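Local atomic coordinates of SnoaL-like domain-containing protein (Burkholderia xenovorans LB400, PDB entry 3FGY), a protein that is of unknown function but has an NTF2-like, SnoaL-type fold, whose cone-shaped cavity probably binds a small molecule. Residues D102-I107 / R118-T123. Residues are numbered along the deposited sequence; the frame is centred on the assembly and turned at random. Where two conformers were deposited one is given.
Sequences DWVFAI and REYIDT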
ATOM      1  N   ASP A 102       3.900   0.351  -8.223  1.00 19.36           N
ATOM      2  CA  ASP A 102       2.667   0.930  -7.651  1.00 17.12           C
ATOM      3  C   ASP A 102       2.838   0.942  -6.144  1.00 16.23           C
ATOM      4  O   ASP A 102       3.131  -0.090  -5.523  1.00 18.69           O
ATOM      5  CB  ASP A 102       1.419   0.154  -8.039  1.00 18.62           C
ATOM      6  CG  ASP A 102       0.925   0.549  -9.415  1.00 18.22           C
ATOM      7  OD1 ASP A 102       0.192   1.535  -9.529  1.00 19.18           O
ATOM      8  OD2 ASP A 102       1.304  -0.131 -10.379  1.00 22.29           O
ATOM      9  N   TRP A 103       2.705   2.119  -5.545  1.00 14.83           N
ATOM     10  CA  TRP A 103       3.006   2.291  -4.145  1.00 15.94           C
ATOM     11  C   TRP A 103       1.956   3.079  -3.352  1.00 15.01           C
ATOM     12  O   TRP A 103       1.213   3.905  -3.899  1.00 15.49           O
ATOM     13  CB  TRP A 103       4.374   2.966  -3.980  1.00 17.56           C
ATOM     14  CG  TRP A 103       4.562   4.215  -4.795  1.00 17.58           C
ATOM     15  CD1 TRP A 103       5.173   4.328  -6.020  1.00 18.33           C
ATOM     16  CD2 TRP A 103       4.149   5.557  -4.435  1.00 17.67           C
ATOM     17  NE1 TRP A 103       5.156   5.645  -6.443  1.00 19.81           N
ATOM     18  CE2 TRP A 103       4.548   6.415  -5.485  1.00 22.17           C
ATOM     19  CE3 TRP A 103       3.491   6.107  -3.333  1.00 16.47           C
ATOM     20  CZ2 TRP A 103       4.310   7.802  -5.465  1.00 23.71           C
ATOM     21  CZ3 TRP A 103       3.267   7.511  -3.305  1.00 19.51           C
ATOM     22  CH2 TRP A 103       3.666   8.327  -4.371  1.00 18.18           C
ATOM     23  N   VAL A 104       1.946   2.838  -2.043  1.00 15.15           N
ATOM     24  CA  VAL A 104       1.241   3.688  -1.096  1.00 15.17           C
ATOM     25  C   VAL A 104       2.202   4.104   0.018  1.00 14.78           C
ATOM     26  O   VAL A 104       2.935   3.288   0.573  1.00 14.97           O
ATOM     27  CB  VAL A 104       0.019   2.959  -0.491  1.00 16.35           C
ATOM     28  CG1 VAL A 104      -0.616   3.783   0.677  1.00 17.58           C
ATOM     29  CG2 VAL A 104      -1.014   2.638  -1.592  1.00 15.28           C
ATOM     30  N   PHE A 105       2.173   5.399   0.358  1.00 15.17           N
ATOM     31  CA  PHE A 105       2.855   5.898   1.551  1.00 17.69           C
ATOM     32  C   PHE A 105       1.761   6.242   2.551  1.00 18.07           C
ATOM     33  O   PHE A 105       0.904   7.072   2.274  1.00 19.78           O
ATOM     34  CB  PHE A 105       3.688   7.154   1.263  1.00 19.28           C
ATOM     35  CG  PHE A 105       5.001   6.884   0.594  1.00 26.83           C
ATOM     36  CD1 PHE A 105       5.158   5.822  -0.306  1.00 29.81           C
ATOM     37  CD2 PHE A 105       6.092   7.683   0.863  1.00 33.25           C
ATOM     38  CE1 PHE A 105       6.371   5.589  -0.946  1.00 37.37           C
ATOM     39  CE2 PHE A 105       7.308   7.453   0.222  1.00 35.00           C
ATOM     40  CZ  PHE A 105       7.442   6.419  -0.684  1.00 38.01           C
ATOM     41  N   ALA A 106       1.752   5.565   3.679  1.00 15.85           N
ATOM     42  CA  ALA A 106       0.751   5.783   4.729  1.00 16.76           C
ATOM     43  C   ALA A 106       1.420   6.655   5.768  1.00 18.28           C
ATOM     44  O   ALA A 106       2.411   6.256   6.404  1.00 15.24           O
ATOM     45  CB  ALA A 106       0.289   4.466   5.347  1.00 15.52           C
ATOM     46  N   ILE A 107       0.885   7.856   5.898  1.00 16.59           N
ATOM     47  CA  ILE A 107       1.503   8.907   6.699  1.00 15.57           C
ATOM     48  C   ILE A 107       0.581   9.311   7.849  1.00 16.21           C
ATOM     49  O   ILE A 107      -0.640   9.389   7.682  1.00 15.38           O
ATOM     50  CB  ILE A 107       1.901  10.120   5.826  1.00 15.62           C
ATOM     51  CG1 ILE A 107       2.830   9.665   4.692  1.00 20.61           C
ATOM     52  CG2 ILE A 107       2.558  11.194   6.667  1.00 16.84           C
ATOM     53  CD1 ILE A 107       3.209  10.729   3.734  1.00 22.21           C
ATOM     54  N   ARG A 118       4.917   4.727   6.511  1.00 15.61           N
ATOM     55  CA  ARG A 118       5.165   3.346   6.149  0.50 16.25           C
ATOM     56  C   ARG A 118       4.892   3.207   4.651  1.00 16.31           C
ATOM     57  O   ARG A 118       3.821   3.588   4.205  1.00 15.04           O
ATOM     58  CB  ARG A 118       4.254   2.422   6.955  0.50 16.79           C
ATOM     59  CG  ARG A 118       4.772   1.029   7.006  0.50 16.43           C
ATOM     60  CD  ARG A 118       3.801  -0.016   7.515  0.50 15.05           C
ATOM     61  NE  ARG A 118       4.366  -1.248   7.004  0.50 11.06           N
ATOM     62  CZ  ARG A 118       5.268  -1.994   7.630  0.50 13.69           C
ATOM     63  NH1 ARG A 118       5.575  -1.768   8.878  0.50 12.48           N
ATOM     64  NH2 ARG A 118       5.813  -3.025   6.995  0.50 14.78           N
ATOM     65  N   GLU A 119       5.856   2.671   3.898  1.00 14.71           N
ATOM     66  CA  GLU A 119       5.666   2.389   2.494  1.00 14.96           C
ATOM     67  C   GLU A 119       5.131   0.966   2.249  1.00 14.04           C
ATOM     68  O   GLU A 119       5.545  -0.003   2.897  1.00 14.38           O
ATOM     69  CB  GLU A 119       6.978   2.526   1.717  1.00 16.58           C
ATOM     70  CG  GLU A 119       7.724   3.813   1.908  1.00 18.15           C
ATOM     71  CD  GLU A 119       8.885   3.968   0.918  1.00 17.62           C
ATOM     72  OE1 GLU A 119       9.010   3.121  -0.028  1.00 26.72           O
ATOM     73  OE2 GLU A 119       9.665   4.923   1.086  1.00 16.54           O
ATOM     74  N   TYR A 120       4.274   0.882   1.236  1.00 14.66           N
ATOM     75  CA  TYR A 120       3.758  -0.363   0.711  1.00 15.19           C
ATOM     76  C   TYR A 120       4.142  -0.343  -0.781  1.00 14.11           C
ATOM     77  O   TYR A 120       3.653   0.478  -1.534  1.00 13.95           O
ATOM     78  CB  TYR A 120       2.261  -0.468   0.912  1.00 14.17           C
ATOM     79  CG  TYR A 120       1.834  -0.410   2.369  1.00 13.44           C
ATOM     80  CD1 TYR A 120       1.759   0.816   3.034  1.00 16.82           C
ATOM     81  CD2 TYR A 120       1.469  -1.553   3.083  1.00 14.57           C
ATOM     82  CE1 TYR A 120       1.338   0.892   4.362  1.00 15.37           C
ATOM     83  CE2 TYR A 120       1.054  -1.473   4.406  1.00 15.43           C
ATOM     84  CZ  TYR A 120       0.997  -0.270   5.054  1.00 13.88           C
ATOM     85  OH  TYR A 120       0.561  -0.158   6.376  1.00 15.71           O
ATOM     86  N   ILE A 121       5.038  -1.255  -1.160  1.00 14.92           N
ATOM     87  CA  ILE A 121       5.698  -1.238  -2.450  1.00 14.82           C
ATOM     88  C   ILE A 121       5.824  -2.662  -3.006  1.00 15.06           C
ATOM     89  O   ILE A 121       5.527  -3.644  -2.324  1.00 14.36           O
ATOM     90  CB  ILE A 121       7.102  -0.573  -2.332  1.00 16.44           C
ATOM     91  CG1 ILE A 121       8.011  -1.408  -1.429  1.00 19.26           C
ATOM     92  CG2 ILE A 121       6.961   0.914  -1.871  1.00 16.84           C
ATOM     93  CD1 ILE A 121       9.364  -0.795  -1.248  1.00 20.13           C
ATOM     94  N   ASP A 122       6.247  -2.771  -4.263  1.00 14.36           N
ATOM     95  CA  ASP A 122       6.511  -4.072  -4.882  1.00 14.26           C
ATOM     96  C   ASP A 122       7.887  -4.559  -4.452  1.00 12.55           C
ATOM     97  O   ASP A 122       8.886  -4.382  -5.147  1.00 14.80           O
ATOM     98  CB  ASP A 122       6.412  -3.968  -6.411  1.00 14.52           C
ATOM     99  CG  ASP A 122       6.262  -5.315  -7.093  1.00 17.08           C
ATOM    100  OD1 ASP A 122       6.658  -6.355  -6.506  1.00 16.02           O
ATOM    101  OD2 ASP A 122       5.750  -5.318  -8.249  1.00 17.61           O
ATOM    102  N   THR A 123       7.924  -5.165  -3.261  1.00 13.01           N
ATOM    103  CA  THR A 123       9.206  -5.589  -2.681  1.00 12.80           C
ATOM    104  C   THR A 123       9.937  -6.657  -3.530  1.00 13.15           C
ATOM    105  O   THR A 123      11.165  -6.696  -3.587  1.00 14.83           O
ATOM    106  CB  THR A 123       9.011  -6.060  -1.218  1.00 13.58           C
ATOM    107  OG1 THR A 123       7.976  -7.034  -1.157  1.00 15.05           O
ATOM    108  CG2 THR A 123       8.674  -4.935  -0.256  1.00 14.65           C
TER
HETATM  109  O   HOH W   1       3.825  -3.021  -8.363  1.00 17.95           O
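Val-104 and Tyr-120, with Ala-106 and Arg-118, form the hydrogen-bonded pairs of an antiparallel beta hairpin, strands 98-110 and 113-120, in the curved sheet of the NTF2-like fold. Tyr-120 N donates a hydrogen bond to Val-104 O at 2.8 Å, and Val-104 N donates one to Tyr-120 O. A second such pair joins Ala-106 and Arg-118, the bond from Ala-106 N to Arg-118 O nearly straight at 177°. Just past the strand, Asp-122 is the N-cap of helix 123-129, its OD1 accepting from Ala-125 N and hydrogen-bonding to Thr-123 OG1 of the second subunit.

On the face of Val-104, Ala-106 and Tyr-120 the contacts are mainly apolar. The small Ala-106 lets the phenol edge come close, its CB near the ring plane, 3.9 Å from Tyr-120 CE1; Val-104 and Tyr-120 also pack against the second subunit.

On the other face Phe-105 and Glu-119, a non-hydrogen-bonded pair, lie side by side, the aromatic offering a flat surface to an extended acid chain. Trp-36 NE1 hydrogen-bonds to Glu-119 OE2, and an unidentified molecule, probably from the crystallisation liquor, to OE1, consistent with a pocket. Glu-119 CG lies anti to the carbonyl carbon (chi1 -52°) and the chain runs on extended, bringing the carboxylate along the ring, planes 20° apart, with CG over the face, 3.8 Å from the Phe-105 centroid.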